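Local structure of 1-carboxybiuret hydrolase subunit AtzE (6C62) at residues R138-T143 and I158-V163; S174-A179 and C409-A414; D214-L219 and V446-G451; W263-D266 and A272-A275; A414-G419 and M424-Q429. The protein hydrolyses 1-carboxybiuret to urea-1,3-dicarboxylate and ammonia, a step in the bacterial breakdown of the herbicide atrazine. All coordinates share one frame; numbering follows the deposited sequence.

Interaction 1 of 5, residues R138-T143 and I158-V163; sequences RNPHDT and IAAGQV
Pro140 and His141 meet Ala159 and Ala160 where a type I beta turn, Asn139 to Asp142, packs on the C-terminal end of helix 152-159, which closes in a Schellman motif at Gly161. The contact is small, 148 Å² summed over both sides, and apolar. Pro140 carries it with the outer corner of its ring: CG lies 3.9 Å from Ala159 CB and 3.8 Å from Ala160 CB, bridging the two methyl groups. His141 adds a second partner for Ala159, its ring atom NE2 standing 4.0 Å from Ala159 CB on an oblique approach. With CG anti to the carbonyl carbon (chi1 -57°), the imidazole reaches forward from a CB that does not itself face the helix. NE2 has its polar partner in Cys182 O, so the methyl contact is additional packing around a hydrogen-bonded nitrogen. Behind this first shell the turn is fixed by bonds within it and by anchors outside. Asp142 N binds Asn139 O, and Asn139 ND2 is held by Leu181 O and Ile146 O, which anchors the amide whose oxygen forms an Asx turn: His141 N donates to Asn139 OD1 over 2.9 Å, in the carbonyl plane and on a lone pair.

Interaction 2 of 5, residues S174-A179 and C409-A414; sequences SIRVPA and CPVVAA
With chi1 at -65°, Arg176 sets CG anti to its carbonyl carbon; chi1 and chi2 (163°) carry CD to Val411, and the bend at chi3 (-71°) turns NE and the guanidinium toward their polar partners. Val411 answers with CG1, which stands anti to its own backbone N. The two side chains cross at about a right angle, and Arg176 CD comes within 3.6 Å of Val411 CG1, while Val411 CG2 approaches the guanidinium obliquely. One turn along helix 176-182, Ala179 CB faces Ala413 CB at 3.9 Å. The alternation of strand 411-416 explains the pairing, since Val411 and Ala413 both direct CB toward the helix while Val412 and Ala414 direct theirs away, to the side covered by helix 437-449. Arg176 CG also approaches Ala413 CB, at 4.2 Å, so the arginine's aliphatic part spans both strand residues. Helix 176-182 is thus packed on the central mixed sheet of the amidase fold, shortly after Ser174, the probable acyl-ester nucleophile. Beyond CD the arginine becomes polar: NE forms a salt bridge with Asp170, while NH1 bonds to Gln429 OE1 and Thr401 O. Asp170 OD2 also accepts from Ile175 N, so the same carboxylate ties the arginine to the nucleophile's loop. The chemistry therefore divides along one side chain: methylene groups fill the apolar interface, and the buried charge is probably stabilised mainly by Asp170, consistent with a second-shell role in positioning the chain around Ser174.

Interaction 3 of 5, residues D214-L219 and V446-G451; sequences DSVEGL and VLQDTG
Gln448 makes a polar contact between two helices, meeting the first turn of helix 216-226 from near the C-terminal end of helix 437-449. Its CG is anti to the backbone N (chi1 -166°) and the chain is extended beyond it, which carries the amide across a CA separation of 7.4 Å between Val216 and Gln448. Both ends of the amide are used. OE1 accepts from Val216 N at 3.0 Å in a nearly straight bond, 176° at the hydrogen, with the donor tilted from the carbonyl plane. NE2 donates to Glu217 OE1 over 2.9 Å, reaching the carboxylate on its syn side while the acceptor stays in the amide plane. These two bonds would resist rotation of the amide, and the carboxylate and amide planes lie just 22° apart. Val216 CG1 packs beside the group, 3.5 Å from Gln448 OE1. Ser215 is the N-cap: its OG accepts from Gly218 N at 3.1 Å and itself donates to Asp214 OD1. Gln448 OE1 therefore takes the first-turn N-H of Val216, which has no preceding turn to supply a carbonyl. The motif is a serine N-capped helix start, here with a first-turn N-H also bound by a glutamine of the neighbouring helix 437-449.

Interaction 4 of 5, residues W263-D266 and A272-A275; sequences WFRD and ARAA
A helix-loop-helix corner at the surface, joining short helix 263-266 to helix 270-283, is bridged by the side chains of Arg265 and Arg273. Arg273 reaches back to the earlier helix and directs its guanidinium edge at a backbone carbonyl: NH2 donates to Arg265 O at 2.8 Å, while NE adds a weak bond to the same oxygen at 3.3 Å. The NH2 donor stands well above the carbonyl plane, 59° out of it. Arg265 then lies across its partner. With CG anti to the backbone N (chi1 -171°) and an extended chain, its CG lies over one face of the Arg273 guanidinium, 3.7 Å from Arg273 NH2, and its own guanidinium stacks flat on that of Arg273, centres 4.1 Å apart and planes at 18°. The like charges come close, with Arg265 NH2 3.7 Å from Arg273 NH1, a cost that solvent at this surface would probably ease. Replacing Arg273 with an alanine would probably leave Arg265 O without its side-chain donors and the Arg265 guanidinium free to turn, with no flat group beneath it. Near-parallel guanidinium stacking of this kind is a recognised arginine-arginine pairing motif, here combined with side-chain bonding to a backbone carbonyl at a helix-helix corner.

Interaction 5 of 5, residues A414-G419 and M424-Q429; sequences APTWPG and MPIGVQ
Trp417 sends its indole along Pro425, the two side chains lying side by side and pointing the same way. CB directs the chain away from the opposite segment, but CG is anti to the carbonyl carbon (chi1 -64°), and this swings the ring back. At the ring fusion CD2 and CE2 each lie 3.9 Å from Pro425 CB; farther out, CZ3 comes to 3.5 Å from Pro425 CD, and CH2 meets CB and CG. Pro425 CB stands 3.5 Å from the centroid of the six-membered ring and 7° off its normal, a CH-pi contact over the face. The indole NE1 is hydrogen-bonded to Arg454 O. An alanine in place of Trp417 would probably leave this side of Pro425 uncovered and Arg454 O without its indole donor. The rings sit at the loop end of a beta hairpin, strands 411-416 and 426-432, neighbours in the central sheet. Ala414 with Val428 and Thr416 with Ile426 are antiparallel hydrogen-bonded pairs; Pro415 with Gly427 is the non-hydrogen-bonded pair between them. Ile426 O takes two donors from opposite faces of its plane, Thr416 N and Thr416 OG1. The hydroxyl bond, Thr416 OG1 to Ile426 O, is 2.8 Å long. Beyond the strands, Pro418 CG touches Ile426 CG2 at 3.6 Å. A water lies within hydrogen-bonding distance of Pro418 O (2.7 Å) and of Met424 O (3.0 Å).

Interactions 2 and 5 share Ala414 and strand 411-416, their centres about 12 Å apart, and the bond of Arg176 to Gln429 joins them through the neighbouring strand 426-432. Interaction 3 adds helix 437-449, which follows that strand: Leu447 packs on Ala414. Interaction 4 reaches the hairpin through Ala272 and Ala275, while interaction 1 touches it where His141 meets Trp417 edge to face. Along the chain, interaction 1 closes first; interactions 2 and 3 alternate their segments, and interaction 4 is nested inside both. Interaction 5 follows interaction 2 in series, nested inside the loop closed by interaction 3. The 411-432 hairpin thus connects sequence-distant parts of the amidase fold.

Interaction 1 of 5, residues R138-T143 and I158-V163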
# COMPACT_ATOMS: atom_id res chain seq x y z
N ARG A 138 24.04 22.41 -17.29
CA ARG A 138 25.17 21.94 -18.09
C ARG A 138 26.24 21.34 -17.22
O ARG A 138 26.54 21.83 -16.12
CB ARG A 138 25.74 23.06 -18.95
CG ARG A 138 24.75 23.65 -19.96
CD ARG A 138 25.36 24.81 -20.79
NE ARG A 138 24.37 25.22 -21.78
CZ ARG A 138 24.21 24.66 -22.99
NH1 ARG A 138 25.01 23.70 -23.47
NH2 ARG A 138 23.17 25.07 -23.73
N ASN A 139 26.87 20.27 -17.70
CA ASN A 139 27.93 19.60 -16.96
C ASN A 139 29.13 20.52 -16.84
O ASN A 139 29.70 20.92 -17.86
CB ASN A 139 28.32 18.33 -17.69
CG ASN A 139 29.05 17.38 -16.82
OD1 ASN A 139 30.07 17.74 -16.24
ND2 ASN A 139 28.55 16.14 -16.71
N PRO A 140 29.60 20.82 -15.62
CA PRO A 140 30.78 21.67 -15.49
C PRO A 140 32.05 21.09 -16.05
O PRO A 140 32.93 21.85 -16.33
CB PRO A 140 30.90 21.85 -13.96
CG PRO A 140 29.54 21.67 -13.47
CD PRO A 140 29.00 20.57 -14.31
N HIS A 141 32.15 19.78 -16.21
CA HIS A 141 33.35 19.19 -16.86
C HIS A 141 33.33 19.31 -18.39
O HIS A 141 34.37 19.13 -19.04
CB HIS A 141 33.55 17.73 -16.47
CG HIS A 141 33.66 17.53 -14.98
ND1 HIS A 141 34.65 18.13 -14.23
CD2 HIS A 141 32.84 16.90 -14.10
CE1 HIS A 141 34.48 17.81 -12.95
NE2 HIS A 141 33.38 17.08 -12.84
N ASP A 142 32.15 19.53 -18.97
CA ASP A 142 32.02 19.77 -20.41
C ASP A 142 30.62 20.28 -20.65
O ASP A 142 29.63 19.50 -20.65
CB ASP A 142 32.29 18.47 -21.17
CG ASP A 142 32.10 18.60 -22.69
OD1 ASP A 142 31.51 19.57 -23.19
OD2 ASP A 142 32.52 17.67 -23.41
N THR A 143 30.53 21.59 -20.88
CA THR A 143 29.26 22.24 -20.91
C THR A 143 28.39 21.96 -22.12
O THR A 143 27.25 22.39 -22.12
CB THR A 143 29.36 23.74 -20.66
OG1 THR A 143 30.14 24.34 -21.67
CG2 THR A 143 30.04 24.05 -19.24
N ILE A 158 27.82 21.28 -7.23
CA ILE A 158 28.97 20.78 -6.50
C ILE A 158 30.19 20.68 -7.44
O ILE A 158 31.25 21.17 -7.08
CB ILE A 158 28.72 19.44 -5.83
CG1 ILE A 158 27.58 19.64 -4.80
CG2 ILE A 158 29.98 18.92 -5.16
CD1 ILE A 158 26.99 18.38 -4.45
N ALA A 159 30.01 20.19 -8.67
CA ALA A 159 31.12 20.00 -9.56
C ALA A 159 31.67 21.36 -10.05
O ALA A 159 32.82 21.46 -10.34
CB ALA A 159 30.75 19.15 -10.73
N ALA A 160 30.86 22.38 -10.09
CA ALA A 160 31.29 23.73 -10.47
C ALA A 160 31.92 24.47 -9.30
O ALA A 160 32.28 25.63 -9.50
CB ALA A 160 30.08 24.52 -10.96
N GLY A 161 32.02 23.89 -8.10
CA GLY A 161 32.55 24.58 -6.93
C GLY A 161 31.64 25.66 -6.34
O GLY A 161 32.11 26.48 -5.57
N GLN A 162 30.34 25.67 -6.66
CA GLN A 162 29.42 26.71 -6.14
C GLN A 162 29.07 26.44 -4.66
O GLN A 162 29.04 27.36 -3.87
CB GLN A 162 28.15 26.84 -6.97
CG GLN A 162 28.39 27.29 -8.43
CD GLN A 162 27.20 27.03 -9.36
OE1 GLN A 162 26.25 26.38 -8.96
NE2 GLN A 162 27.24 27.56 -10.58
N VAL A 163 28.75 25.19 -4.35
CA VAL A 163 28.54 24.76 -2.98
C VAL A 163 29.17 23.41 -2.75
O VAL A 163 29.35 22.66 -3.68
CB VAL A 163 27.01 24.69 -2.59
CG1 VAL A 163 26.41 26.06 -2.59
CG2 VAL A 163 26.23 23.82 -3.55

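Interaction 2 of 5, residues S174-A179 and C409-A414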
# COMPACT_ATOMS: atom_id res chain seq x y z
N SER A 174 17.73 9.37 -9.43
CA SER A 174 17.97 10.79 -9.60
C SER A 174 18.97 11.51 -8.69
O SER A 174 19.19 12.71 -8.89
CB SER A 174 16.62 11.52 -9.61
OG SER A 174 16.02 11.28 -10.88
N ILE A 175 19.56 10.81 -7.72
CA ILE A 175 20.75 11.28 -7.02
C ILE A 175 21.98 10.62 -7.60
O ILE A 175 23.01 11.28 -7.90
CB ILE A 175 20.69 10.96 -5.51
CG1 ILE A 175 19.76 11.95 -4.81
CG2 ILE A 175 22.07 11.01 -4.84
CD1 ILE A 175 19.38 11.55 -3.37
N ARG A 176 21.90 9.31 -7.75
CA ARG A 176 23.00 8.53 -8.28
C ARG A 176 23.40 8.90 -9.71
O ARG A 176 24.59 8.92 -10.01
CB ARG A 176 22.67 7.03 -8.12
CG ARG A 176 22.57 6.63 -6.67
CD ARG A 176 21.83 5.30 -6.59
NE ARG A 176 20.41 5.45 -6.91
CZ ARG A 176 19.59 4.44 -7.22
NH1 ARG A 176 20.07 3.22 -7.31
NH2 ARG A 176 18.28 4.65 -7.44
N VAL A 177 22.46 9.20 -10.59
CA VAL A 177 22.77 9.55 -11.95
C VAL A 177 23.60 10.89 -12.06
O VAL A 177 24.69 10.90 -12.68
CB VAL A 177 21.50 9.55 -12.85
CG1 VAL A 177 21.79 10.11 -14.25
CG2 VAL A 177 20.94 8.10 -12.97
N PRO A 178 23.12 12.00 -11.46
CA PRO A 178 23.95 13.20 -11.50
C PRO A 178 25.26 13.10 -10.73
O PRO A 178 26.23 13.71 -11.14
CB PRO A 178 23.05 14.31 -10.90
CG PRO A 178 21.89 13.62 -10.33
CD PRO A 178 21.79 12.22 -10.90
N ALA A 179 25.32 12.34 -9.66
CA ALA A 179 26.58 12.09 -9.00
C ALA A 179 27.54 11.42 -9.98
O ALA A 179 28.71 11.84 -10.11
CB ALA A 179 26.41 11.20 -7.77
N CYS A 409 17.29 -0.18 -0.92
CA CYS A 409 18.59 -0.38 -0.30
C CYS A 409 19.40 0.91 -0.34
O CYS A 409 19.38 1.60 -1.35
CB CYS A 409 19.37 -1.45 -1.08
SG CYS A 409 18.69 -3.09 -1.04
N PRO A 410 20.17 1.21 0.69
CA PRO A 410 20.99 2.41 0.62
C PRO A 410 22.18 2.26 -0.34
O PRO A 410 22.69 1.15 -0.55
CB PRO A 410 21.47 2.59 2.08
CG PRO A 410 21.52 1.21 2.62
CD PRO A 410 20.34 0.50 1.95
N VAL A 411 22.61 3.39 -0.94
CA VAL A 411 23.66 3.41 -1.97
C VAL A 411 24.49 4.64 -1.82
O VAL A 411 23.92 5.71 -1.68
CB VAL A 411 23.08 3.44 -3.41
CG1 VAL A 411 24.19 3.53 -4.47
CG2 VAL A 411 22.19 2.27 -3.68
N VAL A 412 25.82 4.49 -1.82
CA VAL A 412 26.75 5.64 -2.03
C VAL A 412 27.21 5.53 -3.47
O VAL A 412 27.63 4.45 -3.95
CB VAL A 412 27.93 5.59 -1.10
CG1 VAL A 412 29.06 6.54 -1.52
CG2 VAL A 412 27.52 5.96 0.28
N ALA A 413 27.11 6.66 -4.14
CA ALA A 413 27.62 6.82 -5.50
C ALA A 413 28.99 7.53 -5.43
O ALA A 413 29.10 8.67 -4.99
CB ALA A 413 26.67 7.59 -6.38
N ALA A 414 30.02 6.77 -5.71
CA ALA A 414 31.40 7.22 -5.59
C ALA A 414 31.95 7.62 -6.98
O ALA A 414 31.86 6.83 -7.93
CB ALA A 414 32.26 6.10 -5.03

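Interaction 3 of 5, residues D214-L219 and V446-G451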
# COMPACT_ATOMS: atom_id res chain seq x y z
N ASP A 214 30.92 17.14 -1.96
CA ASP A 214 32.28 17.22 -2.49
C ASP A 214 33.24 16.20 -1.92
O ASP A 214 34.42 16.16 -2.31
CB ASP A 214 32.81 18.63 -2.27
CG ASP A 214 33.08 18.94 -0.79
OD1 ASP A 214 32.78 18.14 0.17
OD2 ASP A 214 33.60 20.04 -0.58
N SER A 215 32.76 15.37 -1.01
CA SER A 215 33.60 14.39 -0.32
C SER A 215 32.70 13.42 0.40
O SER A 215 31.53 13.73 0.67
CB SER A 215 34.50 15.06 0.71
OG SER A 215 33.70 15.76 1.64
N VAL A 216 33.24 12.25 0.72
CA VAL A 216 32.45 11.29 1.47
C VAL A 216 32.14 11.75 2.92
O VAL A 216 31.07 11.43 3.47
CB VAL A 216 33.04 9.84 1.33
CG1 VAL A 216 34.29 9.70 2.17
CG2 VAL A 216 31.96 8.82 1.74
N GLU A 217 33.04 12.53 3.52
CA GLU A 217 32.80 13.13 4.83
C GLU A 217 31.62 14.07 4.76
O GLU A 217 30.82 14.10 5.67
CB GLU A 217 34.01 13.96 5.34
CG GLU A 217 35.23 13.15 5.72
CD GLU A 217 36.16 12.83 4.54
OE1 GLU A 217 35.82 13.06 3.33
OE2 GLU A 217 37.28 12.32 4.81
N GLY A 218 31.53 14.84 3.66
CA GLY A 218 30.36 15.71 3.39
C GLY A 218 29.06 14.95 3.43
O GLY A 218 28.10 15.40 4.04
N LEU A 219 29.02 13.77 2.75
CA LEU A 219 27.84 12.94 2.81
C LEU A 219 27.51 12.55 4.23
O LEU A 219 26.34 12.71 4.66
CB LEU A 219 28.00 11.69 1.97
CG LEU A 219 28.14 11.78 0.48
CD1 LEU A 219 28.25 10.37 -0.04
CD2 LEU A 219 27.03 12.54 -0.21
N VAL A 446 37.21 4.18 2.02
CA VAL A 446 38.34 3.41 1.49
C VAL A 446 38.63 3.80 0.04
O VAL A 446 39.81 4.03 -0.31
CB VAL A 446 38.13 1.89 1.58
CG1 VAL A 446 39.24 1.11 0.81
CG2 VAL A 446 38.08 1.47 3.04
N LEU A 447 37.59 3.96 -0.80
CA LEU A 447 37.87 4.40 -2.15
C LEU A 447 38.49 5.78 -2.19
O LEU A 447 39.37 6.05 -3.02
CB LEU A 447 36.64 4.32 -3.07
CG LEU A 447 36.06 2.93 -3.36
CD1 LEU A 447 34.81 3.04 -4.23
CD2 LEU A 447 37.06 1.97 -4.00
N GLN A 448 38.01 6.68 -1.33
CA GLN A 448 38.53 8.03 -1.27
C GLN A 448 39.99 8.07 -0.81
O GLN A 448 40.80 8.79 -1.40
CB GLN A 448 37.68 8.92 -0.35
CG GLN A 448 38.00 10.42 -0.54
CD GLN A 448 37.10 11.27 0.31
OE1 GLN A 448 36.06 11.74 -0.13
NE2 GLN A 448 37.49 11.45 1.54
N ASP A 449 40.30 7.30 0.22
CA ASP A 449 41.68 7.26 0.80
C ASP A 449 42.73 6.78 -0.20
O ASP A 449 43.82 7.28 -0.20
CB ASP A 449 41.75 6.36 2.02
CG ASP A 449 41.06 6.98 3.27
OD1 ASP A 449 40.64 8.18 3.30
OD2 ASP A 449 40.92 6.22 4.25
N THR A 450 42.38 5.83 -1.05
CA THR A 450 43.30 5.32 -2.03
C THR A 450 43.35 6.18 -3.28
O THR A 450 44.13 5.92 -4.15
CB THR A 450 42.95 3.89 -2.44
OG1 THR A 450 41.70 3.89 -3.15
CG2 THR A 450 42.86 2.98 -1.19
N GLY A 451 42.51 7.19 -3.41
CA GLY A 451 42.59 8.08 -4.57
C GLY A 451 41.78 7.64 -5.77
O GLY A 451 41.71 8.37 -6.76

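Interaction 4 of 5, residues W263-D266 and A272-A275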
# COMPACT_ATOMS: atom_id res chain seq x y z
N TRP A 263 22.53 -8.51 -15.43
CA TRP A 263 21.93 -7.22 -15.82
C TRP A 263 22.92 -6.06 -15.67
O TRP A 263 23.01 -5.18 -16.52
CB TRP A 263 20.70 -6.94 -14.93
CG TRP A 263 20.10 -5.59 -15.10
CD1 TRP A 263 20.31 -4.50 -14.32
CD2 TRP A 263 19.17 -5.20 -16.10
NE1 TRP A 263 19.58 -3.43 -14.79
CE2 TRP A 263 18.87 -3.84 -15.89
CE3 TRP A 263 18.57 -5.85 -17.16
CZ2 TRP A 263 17.98 -3.12 -16.71
CZ3 TRP A 263 17.67 -5.15 -17.96
CH2 TRP A 263 17.42 -3.79 -17.75
N PHE A 264 23.66 -6.08 -14.57
CA PHE A 264 24.57 -5.01 -14.22
C PHE A 264 25.92 -5.02 -14.99
O PHE A 264 26.69 -4.03 -14.93
CB PHE A 264 24.81 -5.01 -12.73
CG PHE A 264 23.59 -4.70 -11.93
CD1 PHE A 264 23.24 -3.37 -11.67
CD2 PHE A 264 22.74 -5.71 -11.50
CE1 PHE A 264 22.10 -3.10 -10.94
CE2 PHE A 264 21.59 -5.43 -10.78
CZ PHE A 264 21.29 -4.12 -10.50
N ARG A 265 26.17 -6.11 -15.72
CA ARG A 265 27.26 -6.14 -16.72
C ARG A 265 26.77 -5.90 -18.14
O ARG A 265 27.38 -5.10 -18.91
CB ARG A 265 27.97 -7.48 -16.63
CG ARG A 265 29.23 -7.47 -17.48
CD ARG A 265 30.12 -8.65 -17.13
NE ARG A 265 31.24 -8.77 -18.06
CZ ARG A 265 32.34 -8.00 -18.02
NH1 ARG A 265 32.50 -7.01 -17.11
NH2 ARG A 265 33.32 -8.25 -18.89
N ASP A 266 25.68 -6.57 -18.50
CA ASP A 266 25.05 -6.45 -19.82
C ASP A 266 24.64 -5.00 -20.16
O ASP A 266 24.64 -4.63 -21.34
CB ASP A 266 23.75 -7.25 -19.89
CG ASP A 266 23.94 -8.78 -19.74
OD1 ASP A 266 25.10 -9.28 -19.75
OD2 ASP A 266 22.88 -9.46 -19.51
N ALA A 272 32.08 2.06 -17.83
CA ALA A 272 31.34 1.65 -16.60
C ALA A 272 31.93 0.35 -16.01
O ALA A 272 32.22 0.26 -14.81
CB ALA A 272 29.85 1.47 -16.93
N ARG A 273 32.21 -0.61 -16.89
CA ARG A 273 32.87 -1.88 -16.47
C ARG A 273 34.26 -1.66 -15.86
O ARG A 273 34.62 -2.29 -14.88
CB ARG A 273 32.95 -2.87 -17.62
CG ARG A 273 31.62 -3.39 -18.10
CD ARG A 273 31.81 -4.11 -19.43
NE ARG A 273 30.54 -4.65 -19.85
CZ ARG A 273 30.35 -5.68 -20.68
NH1 ARG A 273 31.35 -6.24 -21.34
NH2 ARG A 273 29.11 -6.13 -20.90
N ALA A 274 35.03 -0.74 -16.43
CA ALA A 274 36.39 -0.45 -15.91
C ALA A 274 36.33 0.24 -14.56
O ALA A 274 37.16 0.01 -13.70
CB ALA A 274 37.17 0.42 -16.90
N ALA A 275 35.35 1.12 -14.38
CA ALA A 275 35.17 1.73 -13.10
C ALA A 275 34.84 0.66 -12.02
O ALA A 275 35.38 0.68 -10.92
CB ALA A 275 34.08 2.80 -13.17

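Interaction 5 of 5, residues A414-G419 and M424-Q429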
# COMPACT_ATOMS: atom_id res chain seq x y z
N ALA A 414 30.02 6.77 -5.71
CA ALA A 414 31.40 7.22 -5.59
C ALA A 414 31.95 7.62 -6.98
O ALA A 414 31.86 6.83 -7.93
CB ALA A 414 32.26 6.10 -5.03
N PRO A 415 32.50 8.84 -7.11
CA PRO A 415 32.93 9.36 -8.42
C PRO A 415 34.33 8.81 -8.82
O PRO A 415 35.24 8.86 -7.99
CB PRO A 415 32.97 10.86 -8.21
CG PRO A 415 33.30 11.00 -6.75
CD PRO A 415 32.63 9.83 -6.05
N THR A 416 34.44 8.21 -10.00
CA THR A 416 35.69 7.67 -10.53
C THR A 416 35.94 8.21 -11.94
O THR A 416 35.05 8.84 -12.57
CB THR A 416 35.71 6.13 -10.58
OG1 THR A 416 34.90 5.70 -11.66
CG2 THR A 416 35.17 5.48 -9.29
N TRP A 417 37.17 8.01 -12.42
CA TRP A 417 37.67 8.69 -13.60
C TRP A 417 38.35 7.64 -14.48
O TRP A 417 39.56 7.53 -14.48
CB TRP A 417 38.62 9.83 -13.21
CG TRP A 417 37.89 10.88 -12.42
CD1 TRP A 417 37.69 10.90 -11.07
CD2 TRP A 417 37.23 12.02 -12.93
NE1 TRP A 417 36.97 12.00 -10.71
CE2 TRP A 417 36.66 12.71 -11.83
CE3 TRP A 417 37.03 12.53 -14.22
CZ2 TRP A 417 35.92 13.89 -11.99
CZ3 TRP A 417 36.33 13.73 -14.37
CH2 TRP A 417 35.77 14.38 -13.26
N PRO A 418 37.56 6.83 -15.21
CA PRO A 418 38.17 5.79 -16.06
C PRO A 418 38.94 6.37 -17.30
O PRO A 418 38.61 7.44 -17.83
CB PRO A 418 36.98 4.87 -16.42
CG PRO A 418 35.79 5.77 -16.34
CD PRO A 418 36.10 6.91 -15.39
N GLY A 419 39.95 5.61 -17.73
CA GLY A 419 40.90 6.07 -18.72
C GLY A 419 40.49 6.33 -20.16
O GLY A 419 41.05 7.23 -20.80
N MET A 424 35.88 12.19 -18.91
CA MET A 424 34.59 12.34 -18.20
C MET A 424 34.46 11.33 -17.07
O MET A 424 34.97 10.19 -17.16
CB MET A 424 33.40 12.25 -19.16
CG MET A 424 33.30 13.38 -20.18
SD MET A 424 33.11 15.00 -19.44
CE MET A 424 31.39 14.99 -18.92
N PRO A 425 33.79 11.72 -15.98
CA PRO A 425 33.67 10.76 -14.88
C PRO A 425 32.53 9.72 -15.07
O PRO A 425 31.68 9.85 -15.95
CB PRO A 425 33.38 11.65 -13.67
CG PRO A 425 32.59 12.74 -14.24
CD PRO A 425 33.14 13.00 -15.65
N ILE A 426 32.56 8.70 -14.23
CA ILE A 426 31.47 7.75 -14.11
C ILE A 426 31.45 7.22 -12.70
O ILE A 426 32.49 7.06 -12.08
CB ILE A 426 31.54 6.67 -15.21
CG1 ILE A 426 30.18 6.05 -15.46
CG2 ILE A 426 32.57 5.63 -14.85
CD1 ILE A 426 30.13 5.24 -16.73
N GLY A 427 30.26 7.04 -12.13
CA GLY A 427 30.15 6.68 -10.75
C GLY A 427 30.02 5.18 -10.53
O GLY A 427 29.61 4.43 -11.45
N VAL A 428 30.35 4.76 -9.30
CA VAL A 428 30.11 3.41 -8.87
C VAL A 428 29.11 3.40 -7.71
O VAL A 428 29.26 4.17 -6.75
CB VAL A 428 31.46 2.74 -8.46
CG1 VAL A 428 32.02 3.33 -7.20
CG2 VAL A 428 31.27 1.27 -8.21
N GLN A 429 28.13 2.50 -7.78
CA GLN A 429 27.18 2.28 -6.67
C GLN A 429 27.80 1.29 -5.67
O GLN A 429 28.21 0.17 -6.05
CB GLN A 429 25.87 1.67 -7.18
CG GLN A 429 25.09 2.52 -8.17
CD GLN A 429 23.72 1.93 -8.49
OE1 GLN A 429 22.76 2.18 -7.75
NE2 GLN A 429 23.60 1.18 -9.61
O HOH W 1 37.88 9.86 -16.76